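Local coordinates for uncharacterized protein (Parabacteroides merdae, PDB 4R7F) that is of unknown function but combines immunoglobulin-like beta-sandwich domains, one matching the first domain of type 9 secretion system plug proteins, at residues A[274-279]-A[338-343]; A[225-230]-A[291-296]; A[94-99]-A[286-291]. All coordinates share one frame; numbering follows the deposited sequence.

Contact 1. Residues A[274-279]-A[338-343]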
loop_
_atom_site.group_PDB
_atom_site.type_symbol
_atom_site.label_atom_id
_atom_site.label_comp_id
_atom_site.label_asym_id
_atom_site.label_seq_id
_atom_site.Cartn_x
_atom_site.Cartn_y
_atom_site.Cartn_z
ATOM N N PHE A 274 7.646 15.160 -1.387
ATOM C CA PHE A 274 8.851 15.395 -2.173
ATOM C C PHE A 274 10.012 14.644 -1.557
ATOM O O PHE A 274 9.947 14.271 -0.392
ATOM C CB PHE A 274 9.167 16.899 -2.283
ATOM C CG PHE A 274 9.587 17.551 -0.990
ATOM C CD1 PHE A 274 10.863 17.414 -0.514
ATOM C CD2 PHE A 274 8.707 18.329 -0.283
ATOM C CE1 PHE A 274 11.221 18.009 0.664
ATOM C CE2 PHE A 274 9.066 18.954 0.864
ATOM C CZ PHE A 274 10.317 18.784 1.354
ATOM N N PHE A 275 11.086 14.463 -2.329
ATOM C CA PHE A 275 12.213 13.649 -1.913
ATOM C C PHE A 275 13.457 14.332 -2.393
ATOM O O PHE A 275 13.599 14.573 -3.589
ATOM C CB PHE A 275 12.114 12.271 -2.534
ATOM C CG PHE A 275 10.824 11.592 -2.220
ATOM C CD1 PHE A 275 9.714 11.782 -3.034
ATOM C CD2 PHE A 275 10.688 10.840 -1.063
ATOM C CE1 PHE A 275 8.495 11.222 -2.710
ATOM C CE2 PHE A 275 9.484 10.261 -0.756
ATOM C CZ PHE A 275 8.388 10.455 -1.579
ATOM N N ILE A 276 14.342 14.657 -1.460
ATOM C CA ILE A 276 15.562 15.377 -1.786
ATOM C C ILE A 276 16.606 14.370 -2.292
ATOM O O ILE A 276 16.956 13.437 -1.597
ATOM C CB ILE A 276 16.084 16.152 -0.583
ATOM C CG1 ILE A 276 15.029 17.156 -0.068
ATOM C CG2 ILE A 276 17.399 16.829 -0.930
ATOM C CD1 ILE A 276 14.540 18.185 -1.077
ATOM N N ARG A 277 17.065 14.606 -3.524
ATOM C CA ARG A 277 17.901 13.682 -4.285
ATOM C C ARG A 277 18.729 14.518 -5.279
ATOM O O ARG A 277 18.304 15.589 -5.706
ATOM C CB ARG A 277 17.038 12.669 -5.073
ATOM C CG ARG A 277 15.983 11.891 -4.284
ATOM C CD ARG A 277 15.112 11.034 -5.205
ATOM N NE ARG A 277 14.436 9.924 -4.521
ATOM C CZ ARG A 277 13.239 9.477 -4.876
ATOM N NH1 ARG A 277 12.612 10.062 -5.879
ATOM N NH2 ARG A 277 12.661 8.467 -4.238
ATOM N N CYS A 278 19.916 14.046 -5.633
ATOM C CA CYS A 278 20.666 14.632 -6.746
ATOM C C CYS A 278 21.566 13.559 -7.352
ATOM O O CYS A 278 21.846 12.567 -6.679
ATOM C CB CYS A 278 21.444 15.889 -6.334
ATOM S SG CYS A 278 22.198 15.844 -4.713
ATOM N N SER A 279 21.959 13.734 -8.621
ATOM C CA SER A 279 22.752 12.733 -9.358
ATOM C C SER A 279 24.128 12.481 -8.715
ATOM O O SER A 279 24.923 13.416 -8.547
ATOM C CB SER A 279 22.919 13.176 -10.816
ATOM O OG SER A 279 21.763 12.846 -11.570
ATOM N N LEU A 338 12.190 28.975 -4.826
ATOM C CA LEU A 338 13.490 28.395 -4.562
ATOM C C LEU A 338 13.310 27.068 -3.812
ATOM O O LEU A 338 12.832 27.030 -2.686
ATOM C CB LEU A 338 14.337 29.359 -3.742
ATOM C CG LEU A 338 15.814 28.990 -3.552
ATOM C CD1 LEU A 338 16.612 29.304 -4.809
ATOM C CD2 LEU A 338 16.430 29.720 -2.368
ATOM N N LEU A 339 13.759 26.009 -4.466
ATOM C CA LEU A 339 13.588 24.630 -4.066
ATOM C C LEU A 339 14.921 23.869 -4.151
ATOM O O LEU A 339 15.752 24.080 -5.069
ATOM C CB LEU A 339 12.565 23.936 -4.990
ATOM C CG LEU A 339 11.116 24.430 -4.850
ATOM C CD1 LEU A 339 10.212 23.806 -5.892
ATOM C CD2 LEU A 339 10.581 24.129 -3.467
ATOM N N LYS A 340 15.102 22.992 -3.176
ATOM C CA LYS A 340 16.205 22.041 -3.144
ATOM C C LYS A 340 15.937 20.917 -4.120
ATOM O O LYS A 340 14.816 20.402 -4.230
ATOM C CB LYS A 340 16.353 21.493 -1.736
ATOM C CG LYS A 340 17.646 20.771 -1.432
ATOM C CD LYS A 340 17.634 20.270 0.018
ATOM C CE LYS A 340 19.023 19.901 0.506
ATOM N NZ LYS A 340 19.138 19.994 1.983
ATOM N N GLN A 341 16.981 20.538 -4.833
ATOM C CA GLN A 341 16.905 19.490 -5.833
ATOM C C GLN A 341 16.286 18.190 -5.328
ATOM O O GLN A 341 16.586 17.748 -4.212
ATOM C CB GLN A 341 18.298 19.155 -6.334
ATOM C CG GLN A 341 18.973 20.226 -7.126
ATOM C CD GLN A 341 20.363 19.773 -7.503
ATOM O OE1 GLN A 341 21.281 19.804 -6.675
ATOM N NE2 GLN A 341 20.517 19.318 -8.740
ATOM N N GLY A 342 15.489 17.560 -6.192
ATOM C CA GLY A 342 14.820 16.303 -5.867
ATOM C C GLY A 342 13.614 16.013 -6.761
ATOM O O GLY A 342 13.464 16.614 -7.834
ATOM N N SER A 343 12.763 15.087 -6.303
ATOM C CA SER A 343 11.488 14.737 -6.959
ATOM C C SER A 343 10.376 15.357 -6.171
ATOM O O SER A 343 10.269 15.124 -4.960
ATOM C CB SER A 343 11.253 13.215 -6.998
ATOM O OG SER A 343 12.374 12.539 -7.537
#

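Contact 2. Residues A[225-230]-A[291-296]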
loop_
_atom_site.group_PDB
_atom_site.type_symbol
_atom_site.label_atom_id
_atom_site.label_comp_id
_atom_site.label_asym_id
_atom_site.label_seq_id
_atom_site.Cartn_x
_atom_site.Cartn_y
_atom_site.Cartn_z
ATOM N N ARG A 225 0.770 16.012 -9.801
ATOM C CA ARG A 225 1.734 16.286 -10.830
ATOM C C ARG A 225 3.120 16.040 -10.282
ATOM O O ARG A 225 3.372 16.243 -9.073
ATOM C CB ARG A 225 1.637 17.748 -11.279
ATOM C CG ARG A 225 0.330 18.119 -11.953
ATOM C CD ARG A 225 0.142 19.626 -11.964
ATOM N NE ARG A 225 -1.207 20.032 -12.285
ATOM C CZ ARG A 225 -1.682 20.189 -13.516
ATOM N NH1 ARG A 225 -0.934 19.954 -14.585
ATOM N NH2 ARG A 225 -2.928 20.582 -13.670
ATOM N N ARG A 226 4.024 15.618 -11.172
ATOM C CA ARG A 226 5.402 15.287 -10.753
ATOM C C ARG A 226 6.400 15.977 -11.631
ATOM O O ARG A 226 6.141 16.276 -12.808
ATOM C CB ARG A 226 5.658 13.777 -10.740
ATOM C CG ARG A 226 4.767 12.995 -9.772
ATOM C CD ARG A 226 4.537 11.552 -10.204
ATOM N NE ARG A 226 5.787 10.783 -10.366
ATOM C CZ ARG A 226 6.090 9.995 -11.405
ATOM N NH1 ARG A 226 5.250 9.824 -12.427
ATOM N NH2 ARG A 226 7.250 9.357 -11.424
HETATM N N MSE A 227 7.561 16.202 -11.026
HETATM C CA MSE A 227 8.632 17.006 -11.589
HETATM C C MSE A 227 9.875 16.567 -10.856
HETATM O O MSE A 227 9.793 16.205 -9.683
HETATM C CB MSE A 227 8.093 18.394 -11.226
HETATM C CG MSE A 227 9.012 19.551 -11.268
HETATM SE SE MSE A 227 10.118 19.674 -9.697
HETATM C CE MSE A 227 9.387 21.077 -8.555
ATOM N N GLU A 228 11.027 16.568 -11.522
ATOM C CA GLU A 228 12.301 16.175 -10.891
ATOM C C GLU A 228 13.421 16.967 -11.497
ATOM O O GLU A 228 13.457 17.147 -12.713
ATOM C CB GLU A 228 12.669 14.723 -11.170
ATOM C CG GLU A 228 11.770 13.649 -10.606
ATOM C CD GLU A 228 12.365 12.261 -10.808
ATOM O OE1 GLU A 228 13.602 12.180 -10.991
ATOM O OE2 GLU A 228 11.599 11.262 -10.790
ATOM N N PHE A 229 14.365 17.389 -10.668
ATOM C CA PHE A 229 15.551 18.060 -11.181
ATOM C C PHE A 229 16.749 17.675 -10.342
ATOM O O PHE A 229 17.143 18.376 -9.410
ATOM C CB PHE A 229 15.372 19.575 -11.302
ATOM C CG PHE A 229 15.102 20.290 -9.992
ATOM C CD1 PHE A 229 13.843 20.247 -9.391
ATOM C CD2 PHE A 229 16.090 21.073 -9.400
ATOM C CE1 PHE A 229 13.604 20.935 -8.207
ATOM C CE2 PHE A 229 15.858 21.745 -8.211
ATOM C CZ PHE A 229 14.614 21.677 -7.608
ATOM N N LEU A 230 17.340 16.553 -10.743
ATOM C CA LEU A 230 18.414 15.920 -10.026
ATOM C C LEU A 230 19.797 16.406 -10.447
ATOM O O LEU A 230 20.780 16.129 -9.757
ATOM C CB LEU A 230 18.331 14.418 -10.222
ATOM C CG LEU A 230 17.018 13.745 -9.864
ATOM C CD1 LEU A 230 17.180 12.237 -10.029
ATOM C CD2 LEU A 230 16.579 14.097 -8.452
ATOM N N TYR A 291 17.687 25.673 -6.533
ATOM C CA TYR A 291 17.487 26.314 -7.820
ATOM C C TYR A 291 16.165 27.075 -7.750
ATOM O O TYR A 291 15.311 26.761 -6.930
ATOM C CB TYR A 291 17.435 25.277 -8.953
ATOM C CG TYR A 291 18.715 24.462 -9.215
ATOM C CD1 TYR A 291 19.921 24.713 -8.540
ATOM C CD2 TYR A 291 18.715 23.437 -10.156
ATOM C CE1 TYR A 291 21.067 23.958 -8.797
ATOM C CE2 TYR A 291 19.860 22.695 -10.423
ATOM C CZ TYR A 291 21.036 22.958 -9.747
ATOM O OH TYR A 291 22.164 22.204 -10.010
ATOM N N ILE A 292 16.002 28.086 -8.593
ATOM C CA ILE A 292 14.717 28.749 -8.729
ATOM C C ILE A 292 13.877 27.908 -9.657
ATOM O O ILE A 292 14.227 27.750 -10.823
ATOM C CB ILE A 292 14.814 30.129 -9.384
ATOM C CG1 ILE A 292 15.735 31.053 -8.605
ATOM C CG2 ILE A 292 13.435 30.764 -9.478
ATOM C CD1 ILE A 292 15.218 31.356 -7.233
ATOM N N VAL A 293 12.765 27.370 -9.162
ATOM C CA VAL A 293 11.888 26.602 -10.043
ATOM C C VAL A 293 10.682 27.419 -10.478
ATOM O O VAL A 293 10.036 28.031 -9.657
ATOM C CB VAL A 293 11.465 25.310 -9.381
ATOM C CG1 VAL A 293 10.619 24.480 -10.322
ATOM C CG2 VAL A 293 12.712 24.566 -8.916
ATOM N N HIS A 294 10.392 27.396 -11.787
ATOM C CA HIS A 294 9.351 28.195 -12.381
ATOM C C HIS A 294 8.185 27.333 -12.787
ATOM O O HIS A 294 8.327 26.451 -13.649
ATOM C CB HIS A 294 9.834 28.933 -13.631
ATOM C CG HIS A 294 10.966 29.862 -13.380
ATOM N ND1 HIS A 294 10.793 31.215 -13.182
ATOM C CD2 HIS A 294 12.295 29.635 -13.282
ATOM C CE1 HIS A 294 11.964 31.777 -12.966
ATOM N NE2 HIS A 294 12.888 30.838 -13.001
ATOM N N PHE A 295 7.031 27.630 -12.188
ATOM C CA PHE A 295 5.789 26.900 -12.466
ATOM C C PHE A 295 4.910 27.749 -13.342
ATOM O O PHE A 295 4.816 28.957 -13.116
ATOM C CB PHE A 295 5.006 26.631 -11.186
ATOM C CG PHE A 295 5.686 25.693 -10.228
ATOM C CD1 PHE A 295 6.701 26.137 -9.411
ATOM C CD2 PHE A 295 5.256 24.395 -10.101
ATOM C CE1 PHE A 295 7.285 25.288 -8.507
ATOM C CE2 PHE A 295 5.852 23.538 -9.209
ATOM C CZ PHE A 295 6.862 23.985 -8.406
ATOM N N THR A 296 4.228 27.104 -14.282
ATOM C CA THR A 296 3.348 27.774 -15.211
ATOM C C THR A 296 2.085 26.973 -15.376
ATOM O O THR A 296 2.169 25.792 -15.716
ATOM C CB THR A 296 4.024 27.919 -16.595
ATOM O OG1 THR A 296 5.195 28.733 -16.463
ATOM C CG2 THR A 296 3.114 28.599 -17.543
#

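Contact 3. Residues A[94-99]-A[286-291]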
loop_
_atom_site.group_PDB
_atom_site.type_symbol
_atom_site.label_atom_id
_atom_site.label_comp_id
_atom_site.label_asym_id
_atom_site.label_seq_id
_atom_site.Cartn_x
_atom_site.Cartn_y
_atom_site.Cartn_z
ATOM N N THR A 94 24.177 27.597 -3.869
ATOM C CA THR A 94 23.420 28.190 -2.800
ATOM C C THR A 94 23.952 27.528 -1.528
ATOM O O THR A 94 23.885 26.287 -1.364
ATOM C CB THR A 94 21.902 27.926 -3.001
ATOM O OG1 THR A 94 21.490 28.409 -4.278
ATOM C CG2 THR A 94 21.089 28.582 -1.928
ATOM N N GLN A 95 24.513 28.341 -0.645
ATOM C CA GLN A 95 25.054 27.819 0.593
ATOM C C GLN A 95 23.982 27.735 1.676
ATOM O O GLN A 95 23.109 28.601 1.798
ATOM C CB GLN A 95 26.229 28.665 1.068
ATOM C CG GLN A 95 27.516 28.344 0.330
ATOM C CD GLN A 95 28.607 29.343 0.629
ATOM O OE1 GLN A 95 28.475 30.168 1.532
ATOM N NE2 GLN A 95 29.690 29.280 -0.132
ATOM N N TYR A 96 24.086 26.680 2.469
ATOM C CA TYR A 96 23.185 26.430 3.563
ATOM C C TYR A 96 23.791 25.439 4.549
ATOM O O TYR A 96 24.765 24.727 4.234
ATOM C CB TYR A 96 21.857 25.865 3.000
ATOM C CG TYR A 96 21.984 24.541 2.316
ATOM C CD1 TYR A 96 21.896 23.368 3.033
ATOM C CD2 TYR A 96 22.180 24.452 0.939
ATOM C CE1 TYR A 96 21.999 22.123 2.411
ATOM C CE2 TYR A 96 22.282 23.216 0.309
ATOM C CZ TYR A 96 22.192 22.038 1.059
ATOM O OH TYR A 96 22.295 20.768 0.459
ATOM N N SER A 97 23.192 25.378 5.736
ATOM C CA SER A 97 23.467 24.300 6.684
ATOM C C SER A 97 22.163 23.486 6.834
ATOM O O SER A 97 21.082 24.013 6.728
ATOM C CB SER A 97 23.973 24.831 8.045
ATOM O OG SER A 97 24.809 25.979 7.925
ATOM N N ASN A 98 22.300 22.193 7.058
ATOM C CA ASN A 98 21.200 21.277 7.197
ATOM C C ASN A 98 21.151 20.782 8.631
ATOM O O ASN A 98 22.170 20.351 9.167
ATOM C CB ASN A 98 21.428 20.094 6.257
ATOM C CG ASN A 98 20.410 19.010 6.430
ATOM O OD1 ASN A 98 20.747 17.863 6.767
ATOM N ND2 ASN A 98 19.143 19.361 6.186
ATOM N N TYR A 99 19.959 20.820 9.219
ATOM C CA TYR A 99 19.727 20.575 10.637
ATOM C C TYR A 99 18.750 19.429 10.811
ATOM O O TYR A 99 17.842 19.224 10.010
ATOM C CB TYR A 99 19.116 21.805 11.288
ATOM C CG TYR A 99 20.020 23.020 11.289
ATOM C CD1 TYR A 99 20.152 23.806 10.154
ATOM C CD2 TYR A 99 20.754 23.381 12.435
ATOM C CE1 TYR A 99 20.983 24.911 10.141
ATOM C CE2 TYR A 99 21.591 24.498 12.436
ATOM C CZ TYR A 99 21.716 25.247 11.276
ATOM O OH TYR A 99 22.522 26.358 11.239
ATOM N N THR A 286 22.991 17.429 2.325
ATOM C CA THR A 286 24.053 18.465 2.260
ATOM C C THR A 286 24.648 18.719 0.860
ATOM O O THR A 286 25.416 19.654 0.663
ATOM C CB THR A 286 25.213 18.128 3.213
ATOM O OG1 THR A 286 25.722 16.833 2.896
ATOM C CG2 THR A 286 24.751 18.146 4.666
ATOM N N GLU A 287 24.269 17.913 -0.121
ATOM C CA GLU A 287 24.857 17.986 -1.455
ATOM C C GLU A 287 23.886 18.546 -2.503
ATOM O O GLU A 287 24.301 19.054 -3.559
ATOM C CB GLU A 287 25.350 16.597 -1.868
ATOM C CG GLU A 287 26.503 16.044 -1.029
ATOM C CD GLU A 287 26.867 14.608 -1.413
ATOM O OE1 GLU A 287 26.046 13.686 -1.254
ATOM O OE2 GLU A 287 27.980 14.393 -1.895
ATOM N N ALA A 288 22.595 18.489 -2.211
ATOM C CA ALA A 288 21.584 19.018 -3.133
ATOM C C ALA A 288 21.600 20.532 -3.115
ATOM O O ALA A 288 21.663 21.142 -2.044
ATOM C CB ALA A 288 20.224 18.515 -2.741
ATOM N N ASP A 289 21.553 21.128 -4.295
ATOM C CA ASP A 289 21.611 22.579 -4.443
ATOM C C ASP A 289 20.170 23.142 -4.448
ATOM O O ASP A 289 19.203 22.371 -4.465
ATOM C CB ASP A 289 22.364 22.909 -5.764
ATOM C CG ASP A 289 22.970 24.298 -5.776
ATOM O OD1 ASP A 289 22.652 25.103 -4.860
ATOM O OD2 ASP A 289 23.756 24.596 -6.712
ATOM N N TYR A 290 20.045 24.471 -4.444
ATOM C CA TYR A 290 18.766 25.173 -4.433
ATOM C C TYR A 290 18.726 25.930 -5.736
ATOM O O TYR A 290 19.611 26.740 -6.001
ATOM C CB TYR A 290 18.626 26.180 -3.242
ATOM C CG TYR A 290 18.122 25.562 -1.925
ATOM C CD1 TYR A 290 18.999 24.994 -1.001
ATOM C CD2 TYR A 290 16.783 25.514 -1.633
ATOM C CE1 TYR A 290 18.549 24.415 0.173
ATOM C CE2 TYR A 290 16.316 24.930 -0.461
ATOM C CZ TYR A 290 17.187 24.382 0.436
ATOM O OH TYR A 290 16.690 23.818 1.584
ATOM N N TYR A 291 17.687 25.673 -6.533
ATOM C CA TYR A 291 17.487 26.314 -7.820
ATOM C C TYR A 291 16.165 27.075 -7.750
ATOM O O TYR A 291 15.311 26.761 -6.930
ATOM C CB TYR A 291 17.435 25.277 -8.953
ATOM C CG TYR A 291 18.715 24.462 -9.215
ATOM C CD1 TYR A 291 19.921 24.713 -8.540
ATOM C CD2 TYR A 291 18.715 23.437 -10.156
ATOM C CE1 TYR A 291 21.067 23.958 -8.797
ATOM C CE2 TYR A 291 19.860 22.695 -10.423
ATOM C CZ TYR A 291 21.036 22.958 -9.747
ATOM O OH TYR A 291 22.164 22.204 -10.010
#

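Contact 1. Residues A[274-279]-A[338-343]
An antiparallel strand pairing in an immunoglobulin-like beta-sandwich joins Phe275 to Ser343, at the point where the chain passes from strand 332-340 in one sheet to strand 342-352 in the other. Two backbone bonds make the pair: Phe275 N gives its hydrogen to Ser343 O (2.8 Å), and Ser343 N returns one to Phe275 O (2.9 Å). Beyond it the pairing frays into a longer bond from Arg277 N to Gln341 O, 3.3 Å.

Ile276 supplies the apolar part, crossing the stem of Lys340 at about a right angle. With CG1 beside the backbone N (chi1 -58°), both branches reach that stem: Ile276 CG2 lies 3.6 Å from Lys340 CD, and Ile276 CD1 lies 3.8 Å from Lys340 CB. The extended lysine carries NZ onward to a salt bridge with Asp44. Shortening Ile276 to an alanine removes both branches from this stem, which would probably open a gap beside it and leave the lysine freer to swing away from Asp44. Past the strand, Cys278, in a disulfide with Cys281, sets its CB 3.9 Å from Gln341 OE1, the oxygen that accepts a hydrogen bond from Asp289 N.

Contact 2. Residues A[225-230]-A[291-296]
Phe229 and Tyr291 form the aromatic part of a wholly apolar contact inside a beta-sandwich, where two strands from different sheets meet through side chains alone. The two side chains come in from opposite sheets and pass alongside one another; their rings are oblique, with planes at 35° and centroids 5.8 Å apart, and the closest atoms are CD2 of Phe229 and CD2 of Tyr291, at 3.6 Å. With Phe229 CG between its backbone N and carbonyl carbon (chi1 62°), the ring lies where its CD2 and CE2 side meets Tyr291 and its CZ meets Val293.

The remaining contacts are made by methyl groups. Val293 divides its two between two partners: CG2 meets Phe229 CZ at 3.7 Å, whereas Val293 CG1 faces Met227 CE, 4.0 Å away, tip to tip. The selenomethionine chain of Met227 is bent, and its CE also lies 3.9 Å from Phe295 CZ.

Strand 225-228 pairs with strand 342-352 in one sheet, while strand 290-298 runs between strands 248-253 and 332-340 in the other. Leu253 of strand 248-253 touches both Met227 and Phe295, Leu339 of strand 332-340 also packs on Met227, and Tyr346 of strand 342-352 meets Phe295 edge-to-face.

Contact 3. Residues A[94-99]-A[286-291]
Thr94 and Tyr96 dock one beta-sandwich on another: strand 96-103, within the region that matches the first domain of type 9 secretion system plug proteins, and the loop before it meet the short link between helix 284-287 and strand 290-298. Asp289 is one polar anchor. Its OD1 accepts on the syn side from Thr94 N (3.1 Å, 163° at the hydrogen) and, from above the carboxylate plane, from Tyr290 N at 2.7 Å, while OD2 is engaged by Thr93 OG1. Thr94 N and Thr93 OG1 thus hold the carboxylate from across the interface, and Tyr290 N fixes it from its own chain segment.

Thr94 OG1 lies 3.0 Å from Tyr290 O. Asn98 packs only its CB on Thr286 CG2; its ND2 turns to Asp44 and Asn42, just as Thr286 OG1 is taken by Asp283. The rings of Tyr96 and Tyr290 make a T-shaped pair with planes at 82°, the edge of Tyr290 directed at the face of Tyr96, and Tyr290 OH bonds to Asp44 and Thr16. Tyr96 OH, at the far end of its ring, donates to Ala288 O, just past the helix, over 2.6 Å, in the carbonyl plane and on a lone pair.

From the N terminus the chain meets first segments in the order 94-99, 225-230 and 274-279, and their partners return in the same order, 286-291, 291-296 and 338-343. All three loops therefore cross one another. Contact 3 closes the longest, with 186 residues between its segments, and ties the N-terminal sandwich to a later one. Contacts 2 and 1 close loops of 60 and 58 residues within that later sandwich, the former across its two sheets, the latter by pairing strands in one and packing on the other. Contacts 3 and 2 overlap at Tyr291, which touches only in contact 2; Tyr291 N probably bonds Leu339 O, and Ser279 N Leu230 O, between contacts 1 and 2.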